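Local structure of Keto/oxoacid ferredoxin oxidoreductase, gamma subunit (Geobacter sulfurreducens, 3ON3) at residues K35-S40 with V56-G61; A26-I31 with E149-A154; T113-I118 with E176-A181; V134-M139 with K169-G174; T69-L74 with A87-G92. The protein forms the gamma subunit of a keto/oxoacid ferredoxin oxidoreductase, which probably oxidises 2-oxoacids and passes the electrons on to ferredoxin. All blocks are in the same frame, centred on the assembly; numbering follows the deposited sequence.

How the contacts relate
The five contacts belong to one alpha/beta fold, a mixed six-stranded sheet packed with helices. Contact 1 joins hairpin strands 36-43 and 52-59, at one end of the chain's sheet. Contact 2 crosses helices 18-32 and 148-157. The two touch, centres about 11 Å apart, and both reach the second subunit. Contact 5 follows contact 1 along the chain, at strands 71-76 and 89-90. Contact 4 is nested within the loop closed by contact 3, and both use helix 164-181. Their centres are about 9 Å apart, and F115 packs on A138 between them. F171 ties contact 4 to contact 2, and M139 ties it to contact 5. Helices thus link the dimer side to edge strand 111-115.

Contact 1: residues K35-S40 with V56-G61; sequences KQAVQS and VIISDG
V38 and I57 exchange two backbone hydrogen bonds, V38 N to I57 O and I57 N to V38 O, both 3.0 Å. Both donors lie in the plane of the carbonyl they meet. This is a hydrogen-bonded pair of the antiparallel beta hairpin 36-43/52-59. A second such pair follows: Q36 N gives to S59 O at 3.1 Å, and S59 N returns a bond to Q36 O from 32° outside the carbonyl plane. Between the pairs, A37 faces I58, and A37 CA leans on I57 O at 3.2 Å. The side chains of V38 and I57 lie side by side on one face. V38 CG1 stands between its backbone N and carbonyl carbon (chi1 70°), which sets it 3.7 Å from I57 CB. On the other face A37 CB meets I58 CG1 at 4.0 Å, next to helix 18-32. K35 runs extended across I58, its CD 3.8 Å from I58 CG2, and its NZ bonds to V145 O. The strand 36-43 also pairs antiparallel with a strand of the second subunit, so the sheet continues through the dimer. Past the last pair an ST turn closes the strand end: S59 OG accepts from G61 N at 3.2 Å.

Contact 2: residues A26-I31 with E149-A154; sequences AEAASI and EAAEKA
E27 holds its carboxylate out on an extended chain, where a water links it to A154: CG lies beside the backbone N and opposite the carbonyl carbon (chi1 -69°), and chi2 continues straight on at 166°. E27 OE1 accepts a hydrogen bond from the water at 2.7 Å, and the same water donates its second hydrogen bond to A154 O at 2.8 Å. This bridge sits at one side of a close helix crossing, in which 26-31 and 149-154 pass at 119° with axes 7.9 Å apart. Alanines make the approach possible. A28 is the centre. Its CB points at the other helix and enters between A150, A151 and A154, with A154 CB at 3.7 Å and A151 CA at 3.6 Å. A154 CB in turn rests on the backbone of A28, close to its N and CA. All the touching residues are buried. E27 has further partners: its OE2 makes a salt bridge to R158 and bonds to Y43 OH of the second subunit. A sulfate ion, probably from the crystallisation liquor, lies about 5 Å from this side chain. Helix 26-31 contains a wider pi-type turn at 28-31, and S30 OG folds back on A26 O, which S30 N meets from the opposite face. Beside the A28-A154 contact, A150 CB presses on A28 O at 3.3 Å.

Contact 3: residues T113-I118 with E176-A181; sequences TAFNII and EKALAA
F115 and K177 form the heart of this contact, with A181 at its border. K177 CB sits over the middle of the F115 ring, 3.8 Å from the centroid and 13° off the normal, a CH-pi contact. The lysine chain crosses the phenylalanine side chain at about a right angle, and K177 CD lies 3.8 Å from F115 CD1. F115 CG lies between the backbone N and the carbonyl carbon (chi1 75°), which places the ring between K177 CB on one face and I117 CG1 on the other. A178 CB approaches F115 CE2 at 4.1 Å. In the fold, this is where the C-terminal helix 164-181 lies across edge strand 111-115 of the sheet. A leucine in place of F115 would probably leave K177 CB without its flat partner and open a gap between strand and helix. The lysine tip goes on past the ring to N116, the centre of an inverse gamma turn. Its NZ makes a weak bond to N116 OD1, a water joins the same two atoms, and stronger partners T120 and D124 hold the ammonium. A181 CB rests on T113 CG2 at 3.9 Å and on A114 O. A second water links A181 O, 2.9 Å away, with A114 N.

Contact 4: residues V134-M139 with K169-G174; sequences VALGAM and KAFQMG
Helices 134-139 and 169-174 run in the same general sense, crossing at -41° with axes only 6.5 Å apart, and V134 O lies 3.1 Å from G174 CA. Two glycines permit this. G137 CA points a hydrogen at F171 O at 3.5 Å, and G174 CA does the same to V134 O. A beta carbon at either glycine would run into those carbonyl oxygens. V134 O therefore serves twice, taking the usual helical bond from A138 N and the CA-H of G174. Two more such contacts join V134 CA to A170 O and A138 CA to G174 O. A parallel pair at this angle, with small residues and CA-H...O contacts, fits the GASright motif, best known from membrane helices and here inside a soluble alpha/beta subunit. V134 puts CG1 opposite its backbone N (chi1 -176°), tightly on G174 CA at 3.5 Å. Its CG2 meets A170 CB at 3.9 Å. On the other flank F171 brings its ring back beside G137, its CD1 3.6 Å from G137 CA. L136 CD1 reaches the edge of that ring near its plane, 4.0 Å from F171 CE1. Helix 148-157 packs on the same phenylalanine through A151, E152 and V155.

Contact 5: residues T69-L74 with A87-G92; sequences TQCDAL and ADLKEG
K90 N donates to C71 O at 3.0 Å, in an almost perfectly straight bond (178° at the hydrogen). Two carbons close in on C71 O as well: K90 CG at 3.4 Å and L89 CD1 at 3.6 Å. The other backbone bond is poorer: C71 N reaches D88 O at 3.2 Å, from 50° above the carbonyl plane. Q70 lies along the same carbonyl, its CB and CG against D88 O. The Q70 side chain crosses K90 obliquely, with OE1 3.5 Å from K90 CB, and OE1 accepts a hydrogen bond from a water at 2.7 Å. That water also accepts from E91 N. L89 is buried: CG stands opposite the backbone N (chi1 174°), which brings CD1 to the backbone of C71, D72 and A73 and within 4.3 Å of L74 CB. K90 bends at its last torsion and passes D72, where K90 NZ stays 4.1 Å from D72 OD1, near but not in direct contact. The other carboxylate oxygen of D72 is bonded to E7 N. An alanine in place of K90 would remove the chain beyond CB, which would probably leave C71 O less covered and D72 without a nearby positive charge. D88 is tied to R9 of the neighbouring strand. The two segments join strand 71-76 to the chain that returns after helix 79-85, part of a beta-alpha-beta crossover to the parallel strand 93-98.

Contact 1: residues K35-S40 with V56-G61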
# COMPACT_ATOMS: atom_id res chain seq x y z
N LYS B 35 -13.65 2.85 -11.70
CA LYS B 35 -13.51 4.20 -11.17
C LYS B 35 -12.04 4.61 -11.03
O LYS B 35 -11.13 3.87 -11.43
CB LYS B 35 -14.25 4.33 -9.83
CG LYS B 35 -15.73 3.97 -9.93
CD LYS B 35 -16.40 3.89 -8.56
CE LYS B 35 -17.92 3.68 -8.69
NZ LYS B 35 -18.63 3.77 -7.38
N GLN B 36 -11.81 5.80 -10.49
CA GLN B 36 -10.47 6.27 -10.19
C GLN B 36 -10.27 6.14 -8.69
O GLN B 36 -11.22 6.18 -7.93
CB GLN B 36 -10.30 7.73 -10.62
CG GLN B 36 -10.89 8.03 -11.99
CD GLN B 36 -9.85 8.52 -12.97
OE1 GLN B 36 -8.69 8.12 -12.91
NE2 GLN B 36 -10.27 9.40 -13.88
N ALA B 37 -9.02 6.00 -8.26
CA ALA B 37 -8.77 5.87 -6.84
C ALA B 37 -7.34 6.19 -6.47
O ALA B 37 -6.41 6.01 -7.26
CB ALA B 37 -9.15 4.48 -6.35
N VAL B 38 -7.18 6.68 -5.25
CA VAL B 38 -5.88 6.98 -4.71
C VAL B 38 -5.81 6.38 -3.31
O VAL B 38 -6.74 6.52 -2.52
CB VAL B 38 -5.61 8.49 -4.75
CG1 VAL B 38 -6.49 9.21 -3.74
CG2 VAL B 38 -4.12 8.80 -4.54
N GLN B 39 -4.73 5.67 -3.03
CA GLN B 39 -4.55 5.04 -1.72
C GLN B 39 -3.24 5.55 -1.12
O GLN B 39 -2.25 5.70 -1.83
CB GLN B 39 -4.52 3.52 -1.87
CG GLN B 39 -4.66 2.76 -0.58
CD GLN B 39 -3.40 2.81 0.27
OE1 GLN B 39 -2.29 2.70 -0.25
NE2 GLN B 39 -3.58 2.96 1.58
N SER B 40 -3.22 5.84 0.17
CA SER B 40 -2.03 6.45 0.78
C SER B 40 -2.04 6.36 2.29
O SER B 40 -3.09 6.20 2.90
CB SER B 40 -1.93 7.92 0.38
OG SER B 40 -2.93 8.68 1.02
N VAL B 56 -8.31 5.94 1.52
CA VAL B 56 -8.64 5.72 0.12
C VAL B 56 -9.70 6.73 -0.33
O VAL B 56 -10.67 7.01 0.38
CB VAL B 56 -9.06 4.24 -0.19
CG1 VAL B 56 -10.18 3.79 0.72
CG2 VAL B 56 -9.48 4.09 -1.67
N ILE B 57 -9.47 7.30 -1.50
CA ILE B 57 -10.40 8.25 -2.07
C ILE B 57 -10.78 7.72 -3.44
O ILE B 57 -9.91 7.42 -4.26
CB ILE B 57 -9.78 9.65 -2.22
CG1 ILE B 57 -9.16 10.12 -0.89
CG2 ILE B 57 -10.83 10.63 -2.73
CD1 ILE B 57 -8.21 11.31 -1.06
N ILE B 58 -12.08 7.60 -3.67
CA ILE B 58 -12.62 7.02 -4.89
C ILE B 58 -13.52 8.05 -5.54
O ILE B 58 -14.17 8.84 -4.86
CB ILE B 58 -13.41 5.73 -4.55
CG1 ILE B 58 -12.44 4.65 -4.06
CG2 ILE B 58 -14.26 5.26 -5.74
CD1 ILE B 58 -13.14 3.56 -3.26
N SER B 59 -13.55 8.05 -6.86
CA SER B 59 -14.43 8.98 -7.55
C SER B 59 -14.68 8.56 -8.98
O SER B 59 -13.85 7.89 -9.61
CB SER B 59 -13.86 10.39 -7.49
OG SER B 59 -14.77 11.31 -8.04
N ASP B 60 -15.85 8.94 -9.49
CA ASP B 60 -16.18 8.73 -10.89
C ASP B 60 -15.23 9.54 -11.77
O ASP B 60 -15.00 9.19 -12.93
CB ASP B 60 -17.63 9.14 -11.16
CG ASP B 60 -18.62 8.06 -10.76
OD1 ASP B 60 -18.46 6.91 -11.21
OD2 ASP B 60 -19.56 8.37 -10.01
N GLY B 61 -14.68 10.60 -11.21
CA GLY B 61 -13.71 11.41 -11.92
C GLY B 61 -12.33 11.35 -11.30
O GLY B 61 -11.98 10.38 -10.62

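Contact 2: residues A26-I31 with E149-A154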
# COMPACT_ATOMS: atom_id res chain seq x y z
N ALA B 26 -8.87 0.33 -3.16
CA ALA B 26 -8.51 1.17 -4.30
C ALA B 26 -8.57 0.40 -5.63
O ALA B 26 -9.05 0.92 -6.64
CB ALA B 26 -7.11 1.83 -4.08
N GLU B 27 -8.07 -0.83 -5.63
CA GLU B 27 -8.06 -1.68 -6.82
C GLU B 27 -9.46 -2.24 -7.17
O GLU B 27 -9.77 -2.47 -8.34
CB GLU B 27 -7.00 -2.78 -6.69
CG GLU B 27 -5.56 -2.23 -6.73
CD GLU B 27 -4.48 -3.22 -6.28
OE1 GLU B 27 -4.82 -4.32 -5.81
OE2 GLU B 27 -3.27 -2.87 -6.39
N ALA B 28 -10.30 -2.42 -6.15
CA ALA B 28 -11.68 -2.83 -6.40
C ALA B 28 -12.35 -1.74 -7.21
O ALA B 28 -13.00 -2.02 -8.21
CB ALA B 28 -12.43 -3.05 -5.10
N ALA B 29 -12.16 -0.49 -6.80
CA ALA B 29 -12.78 0.64 -7.47
C ALA B 29 -12.29 0.85 -8.90
O ALA B 29 -13.08 1.14 -9.79
CB ALA B 29 -12.57 1.91 -6.66
N SER B 30 -10.99 0.75 -9.12
CA SER B 30 -10.41 1.19 -10.39
C SER B 30 -10.23 0.05 -11.38
O SER B 30 -10.85 0.03 -12.43
CB SER B 30 -9.08 1.90 -10.15
OG SER B 30 -8.26 1.11 -9.30
N ILE B 31 -9.38 -0.91 -11.03
CA ILE B 31 -9.18 -2.09 -11.85
C ILE B 31 -10.50 -2.79 -12.17
O ILE B 31 -10.76 -3.10 -13.34
CB ILE B 31 -8.27 -3.12 -11.16
CG1 ILE B 31 -6.93 -2.48 -10.80
CG2 ILE B 31 -8.07 -4.32 -12.07
CD1 ILE B 31 -6.03 -3.39 -10.02
N GLU B 149 -18.72 -7.69 -6.22
CA GLU B 149 -17.87 -8.41 -7.16
C GLU B 149 -16.48 -7.78 -7.30
O GLU B 149 -15.47 -8.49 -7.26
CB GLU B 149 -18.53 -8.61 -8.54
CG GLU B 149 -17.60 -9.24 -9.59
CD GLU B 149 -18.20 -9.40 -11.00
OE1 GLU B 149 -19.33 -8.96 -11.26
OE2 GLU B 149 -17.51 -10.00 -11.86
N ALA B 150 -16.43 -6.45 -7.46
CA ALA B 150 -15.18 -5.70 -7.57
C ALA B 150 -14.28 -5.96 -6.37
O ALA B 150 -13.09 -6.25 -6.50
CB ALA B 150 -15.45 -4.20 -7.70
N ALA B 151 -14.87 -5.84 -5.19
CA ALA B 151 -14.13 -6.00 -3.95
C ALA B 151 -13.65 -7.43 -3.77
O ALA B 151 -12.52 -7.67 -3.32
CB ALA B 151 -14.98 -5.55 -2.74
N GLU B 152 -14.52 -8.38 -4.11
CA GLU B 152 -14.16 -9.79 -3.99
C GLU B 152 -12.95 -10.12 -4.89
O GLU B 152 -12.02 -10.80 -4.46
CB GLU B 152 -15.33 -10.70 -4.38
CG GLU B 152 -15.05 -12.16 -4.03
CD GLU B 152 -16.06 -13.16 -4.58
OE1 GLU B 152 -16.92 -12.79 -5.41
OE2 GLU B 152 -15.97 -14.33 -4.17
N LYS B 153 -13.01 -9.66 -6.14
CA LYS B 153 -11.92 -9.88 -7.09
C LYS B 153 -10.64 -9.25 -6.58
O LYS B 153 -9.59 -9.89 -6.57
CB LYS B 153 -12.25 -9.31 -8.47
CG LYS B 153 -13.25 -10.14 -9.28
CD LYS B 153 -13.27 -9.69 -10.72
CE LYS B 153 -14.22 -10.52 -11.55
NZ LYS B 153 -14.12 -10.16 -13.00
N ALA B 154 -10.73 -7.99 -6.15
CA ALA B 154 -9.60 -7.30 -5.51
C ALA B 154 -9.04 -8.02 -4.28
O ALA B 154 -7.82 -8.12 -4.14
CB ALA B 154 -9.95 -5.83 -5.18
O HOH W 1 -6.37 -6.57 -5.97

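Contact 3: residues T113-I118 with E176-A181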
# COMPACT_ATOMS: atom_id res chain seq x y z
N THR B 113 -21.95 1.20 13.08
CA THR B 113 -22.10 -0.23 13.11
C THR B 113 -20.95 -0.83 13.88
O THR B 113 -19.81 -0.42 13.70
CB THR B 113 -22.12 -0.85 11.70
OG1 THR B 113 -23.24 -0.33 10.99
CG2 THR B 113 -22.22 -2.37 11.78
N ALA B 114 -21.26 -1.79 14.74
CA ALA B 114 -20.24 -2.41 15.58
C ALA B 114 -20.44 -3.91 15.65
O ALA B 114 -21.54 -4.37 15.93
CB ALA B 114 -20.27 -1.79 16.99
N PHE B 115 -19.38 -4.66 15.39
CA PHE B 115 -19.43 -6.10 15.61
C PHE B 115 -18.05 -6.64 15.90
O PHE B 115 -17.07 -5.90 15.83
CB PHE B 115 -20.14 -6.88 14.48
CG PHE B 115 -19.35 -7.04 13.20
CD1 PHE B 115 -18.57 -8.17 12.98
CD2 PHE B 115 -19.43 -6.09 12.19
CE1 PHE B 115 -17.86 -8.35 11.79
CE2 PHE B 115 -18.73 -6.25 10.98
CZ PHE B 115 -17.94 -7.39 10.78
N ASN B 116 -18.00 -7.91 16.26
CA ASN B 116 -16.75 -8.55 16.65
C ASN B 116 -15.85 -8.88 15.46
O ASN B 116 -15.58 -10.03 15.19
CB ASN B 116 -17.03 -9.80 17.49
CG ASN B 116 -17.85 -10.84 16.74
OD1 ASN B 116 -18.50 -10.54 15.73
ND2 ASN B 116 -17.84 -12.06 17.24
N ILE B 117 -15.40 -7.84 14.77
CA ILE B 117 -14.55 -7.98 13.58
C ILE B 117 -13.35 -8.89 13.80
O ILE B 117 -13.10 -9.81 13.01
CB ILE B 117 -14.02 -6.62 13.10
CG1 ILE B 117 -15.18 -5.72 12.67
CG2 ILE B 117 -13.06 -6.83 11.94
CD1 ILE B 117 -14.79 -4.24 12.45
N ILE B 118 -12.59 -8.61 14.84
CA ILE B 118 -11.35 -9.33 15.09
C ILE B 118 -11.65 -10.78 15.43
O ILE B 118 -10.98 -11.70 14.98
CB ILE B 118 -10.51 -8.64 16.20
CG1 ILE B 118 -9.65 -7.53 15.61
CG2 ILE B 118 -9.57 -9.63 16.82
CD1 ILE B 118 -9.92 -6.17 16.15
N GLU B 176 -21.64 -10.05 5.59
CA GLU B 176 -22.91 -10.47 6.17
C GLU B 176 -23.18 -9.78 7.51
O GLU B 176 -24.26 -9.23 7.72
CB GLU B 176 -22.93 -11.98 6.40
CG GLU B 176 -22.80 -12.83 5.17
CD GLU B 176 -22.66 -14.29 5.52
OE1 GLU B 176 -22.31 -14.59 6.68
OE2 GLU B 176 -22.89 -15.13 4.63
N LYS B 177 -22.20 -9.85 8.42
CA LYS B 177 -22.37 -9.35 9.79
C LYS B 177 -22.57 -7.84 9.86
O LYS B 177 -23.37 -7.37 10.66
CB LYS B 177 -21.20 -9.76 10.68
CG LYS B 177 -21.09 -11.25 10.95
CD LYS B 177 -20.13 -11.49 12.10
CE LYS B 177 -19.92 -12.95 12.38
NZ LYS B 177 -19.33 -13.13 13.75
N ALA B 178 -21.86 -7.09 9.03
CA ALA B 178 -22.11 -5.65 8.97
C ALA B 178 -23.57 -5.33 8.62
O ALA B 178 -24.18 -4.43 9.20
CB ALA B 178 -21.19 -4.99 7.98
N LEU B 179 -24.12 -6.05 7.64
CA LEU B 179 -25.48 -5.81 7.22
C LEU B 179 -26.43 -6.09 8.38
O LEU B 179 -27.33 -5.32 8.62
CB LEU B 179 -25.85 -6.65 5.98
CG LEU B 179 -25.14 -6.16 4.70
CD1 LEU B 179 -25.42 -7.09 3.50
CD2 LEU B 179 -25.48 -4.70 4.36
N ALA B 180 -26.19 -7.17 9.11
CA ALA B 180 -27.08 -7.58 10.18
C ALA B 180 -26.87 -6.76 11.46
O ALA B 180 -27.79 -6.61 12.26
CB ALA B 180 -26.95 -9.07 10.45
N ALA B 181 -25.67 -6.20 11.65
CA ALA B 181 -25.37 -5.48 12.87
C ALA B 181 -25.81 -4.02 12.81
O ALA B 181 -26.07 -3.41 13.84
CB ALA B 181 -23.88 -5.58 13.21
O HOH W 2 -24.20 -2.06 15.54
O HOH W 3 -21.19 -12.40 15.60

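Contact 4: residues V134-M139 with K169-G174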
# COMPACT_ATOMS: atom_id res chain seq x y z
N VAL B 134 -12.15 -9.26 6.86
CA VAL B 134 -13.46 -9.11 7.49
C VAL B 134 -13.96 -7.67 7.45
O VAL B 134 -15.08 -7.40 7.02
CB VAL B 134 -13.46 -9.58 8.92
CG1 VAL B 134 -14.89 -9.48 9.50
CG2 VAL B 134 -12.94 -11.00 9.02
N ALA B 135 -13.11 -6.74 7.88
CA ALA B 135 -13.50 -5.33 7.96
C ALA B 135 -13.78 -4.77 6.57
O ALA B 135 -14.62 -3.90 6.38
CB ALA B 135 -12.39 -4.53 8.64
N LEU B 136 -13.04 -5.27 5.59
CA LEU B 136 -13.15 -4.82 4.22
C LEU B 136 -14.49 -5.26 3.63
O LEU B 136 -15.16 -4.50 2.93
CB LEU B 136 -11.98 -5.40 3.42
CG LEU B 136 -11.70 -4.97 1.98
CD1 LEU B 136 -12.71 -5.62 1.02
CD2 LEU B 136 -11.68 -3.45 1.86
N GLY B 137 -14.88 -6.50 3.94
CA GLY B 137 -16.20 -7.00 3.56
C GLY B 137 -17.27 -6.15 4.22
O GLY B 137 -18.27 -5.76 3.59
N ALA B 138 -17.05 -5.84 5.48
CA ALA B 138 -18.00 -5.00 6.21
C ALA B 138 -18.10 -3.60 5.59
O ALA B 138 -19.21 -3.09 5.42
CB ALA B 138 -17.63 -4.91 7.67
N MSE B 139 -16.96 -3.01 5.24
CA MSE B 139 -16.90 -1.66 4.69
C MSE B 139 -17.57 -1.56 3.33
O MSE B 139 -18.14 -0.53 2.99
CB MSE B 139 -15.45 -1.19 4.54
CG MSE B 139 -14.97 -0.25 5.61
SE MSE B 139 -16.10 1.34 5.91
CE MSE B 139 -15.85 1.25 7.81
N LYS B 169 -14.12 -16.56 2.78
CA LYS B 169 -14.96 -16.69 3.96
C LYS B 169 -14.93 -15.43 4.85
O LYS B 169 -15.97 -14.96 5.32
CB LYS B 169 -14.57 -17.93 4.77
CG LYS B 169 -15.52 -18.26 5.92
CD LYS B 169 -15.11 -19.55 6.62
CE LYS B 169 -16.05 -19.90 7.75
NZ LYS B 169 -17.45 -20.10 7.25
N ALA B 170 -13.74 -14.89 5.08
CA ALA B 170 -13.59 -13.69 5.89
C ALA B 170 -14.34 -12.53 5.26
O ALA B 170 -15.04 -11.77 5.94
CB ALA B 170 -12.09 -13.34 6.06
N PHE B 171 -14.16 -12.37 3.96
CA PHE B 171 -14.79 -11.29 3.23
C PHE B 171 -16.32 -11.42 3.29
O PHE B 171 -17.02 -10.45 3.59
CB PHE B 171 -14.31 -11.29 1.78
CG PHE B 171 -15.10 -10.39 0.86
CD1 PHE B 171 -14.88 -9.02 0.86
CD2 PHE B 171 -16.03 -10.93 -0.02
CE1 PHE B 171 -15.60 -8.19 0.00
CE2 PHE B 171 -16.77 -10.10 -0.88
CZ PHE B 171 -16.55 -8.74 -0.87
N GLN B 172 -16.83 -12.62 3.01
CA GLN B 172 -18.27 -12.88 3.01
C GLN B 172 -18.86 -12.60 4.39
O GLN B 172 -19.88 -11.94 4.51
CB GLN B 172 -18.54 -14.33 2.59
CG GLN B 172 -20.00 -14.73 2.62
CD GLN B 172 -20.88 -13.78 1.83
OE1 GLN B 172 -20.53 -13.33 0.75
NE2 GLN B 172 -22.03 -13.46 2.39
N MSE B 173 -18.20 -13.09 5.43
CA MSE B 173 -18.67 -12.91 6.79
C MSE B 173 -18.64 -11.47 7.28
O MSE B 173 -19.56 -11.04 7.98
CB MSE B 173 -17.88 -13.79 7.76
CG MSE B 173 -18.07 -15.28 7.49
SE MSE B 173 -17.65 -16.36 9.07
CE MSE B 173 -19.18 -15.84 10.17
N GLY B 174 -17.58 -10.74 6.94
CA GLY B 174 -17.55 -9.32 7.25
C GLY B 174 -18.78 -8.66 6.63
O GLY B 174 -19.52 -7.88 7.27

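Contact 5: residues T69-L74 with A87-G92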
# COMPACT_ATOMS: atom_id res chain seq x y z
N THR B 69 -10.50 16.41 2.85
CA THR B 69 -10.81 16.96 4.17
C THR B 69 -11.53 15.93 5.05
O THR B 69 -10.93 14.94 5.48
CB THR B 69 -11.65 18.25 4.08
OG1 THR B 69 -12.66 18.09 3.07
CG2 THR B 69 -10.77 19.44 3.71
N GLN B 70 -12.81 16.17 5.33
CA GLN B 70 -13.60 15.23 6.11
C GLN B 70 -13.86 13.95 5.34
O GLN B 70 -14.11 13.98 4.13
CB GLN B 70 -14.92 15.85 6.57
CG GLN B 70 -14.79 16.61 7.87
CD GLN B 70 -16.13 16.92 8.51
OE1 GLN B 70 -17.15 17.07 7.82
NE2 GLN B 70 -16.15 17.01 9.84
N CYS B 71 -13.79 12.82 6.03
CA CYS B 71 -13.99 11.55 5.35
C CYS B 71 -15.43 11.07 5.46
O CYS B 71 -16.19 11.52 6.32
CB CYS B 71 -12.97 10.50 5.80
SG CYS B 71 -13.16 9.86 7.46
N ASP B 72 -15.82 10.17 4.57
CA ASP B 72 -17.20 9.75 4.45
C ASP B 72 -17.45 8.50 5.27
O ASP B 72 -18.57 8.23 5.67
CB ASP B 72 -17.55 9.51 2.99
CG ASP B 72 -17.41 10.76 2.15
OD1 ASP B 72 -18.41 11.50 2.04
OD2 ASP B 72 -16.32 11.01 1.60
N ALA B 73 -16.39 7.76 5.55
CA ALA B 73 -16.51 6.51 6.26
C ALA B 73 -15.23 6.23 7.01
O ALA B 73 -14.14 6.59 6.56
CB ALA B 73 -16.79 5.36 5.27
N LEU B 74 -15.35 5.57 8.15
CA LEU B 74 -14.16 5.31 8.95
C LEU B 74 -14.20 3.96 9.64
O LEU B 74 -15.15 3.64 10.36
CB LEU B 74 -13.95 6.41 9.98
CG LEU B 74 -12.87 6.10 11.02
CD1 LEU B 74 -11.44 6.30 10.45
CD2 LEU B 74 -13.06 6.94 12.28
N ALA B 87 -13.09 12.50 14.78
CA ALA B 87 -13.37 13.91 14.58
C ALA B 87 -13.40 14.30 13.10
O ALA B 87 -14.08 15.25 12.71
CB ALA B 87 -12.36 14.78 15.34
N ASP B 88 -12.66 13.56 12.29
CA ASP B 88 -12.58 13.82 10.85
C ASP B 88 -13.80 13.29 10.10
O ASP B 88 -14.19 13.83 9.07
CB ASP B 88 -11.30 13.21 10.27
CG ASP B 88 -10.05 13.69 11.00
OD1 ASP B 88 -10.04 14.84 11.49
OD2 ASP B 88 -9.08 12.90 11.08
N LEU B 89 -14.41 12.24 10.63
CA LEU B 89 -15.57 11.63 9.98
C LEU B 89 -16.76 12.59 9.93
O LEU B 89 -17.22 13.07 10.97
CB LEU B 89 -15.97 10.36 10.70
CG LEU B 89 -17.25 9.70 10.22
CD1 LEU B 89 -17.08 9.14 8.80
CD2 LEU B 89 -17.61 8.62 11.20
N LYS B 90 -17.27 12.87 8.73
CA LYS B 90 -18.36 13.81 8.57
C LYS B 90 -19.61 13.30 9.30
O LYS B 90 -19.79 12.10 9.48
CB LYS B 90 -18.67 14.03 7.09
CG LYS B 90 -19.35 12.85 6.43
CD LYS B 90 -20.01 13.23 5.11
CE LYS B 90 -20.38 11.99 4.31
NZ LYS B 90 -21.15 10.98 5.10
N GLU B 91 -20.47 14.23 9.72
CA GLU B 91 -21.72 13.88 10.39
C GLU B 91 -22.63 13.05 9.49
O GLU B 91 -22.84 13.40 8.34
CB GLU B 91 -22.47 15.14 10.84
CG GLU B 91 -23.58 14.86 11.83
CD GLU B 91 -24.84 15.65 11.53
OE1 GLU B 91 -25.23 15.71 10.35
OE2 GLU B 91 -25.44 16.20 12.48
N GLY B 92 -23.17 11.97 10.04
CA GLY B 92 -23.97 11.04 9.27
C GLY B 92 -23.09 10.08 8.47
O GLY B 92 -23.59 9.25 7.72
O HOH W 4 -19.44 17.08 9.30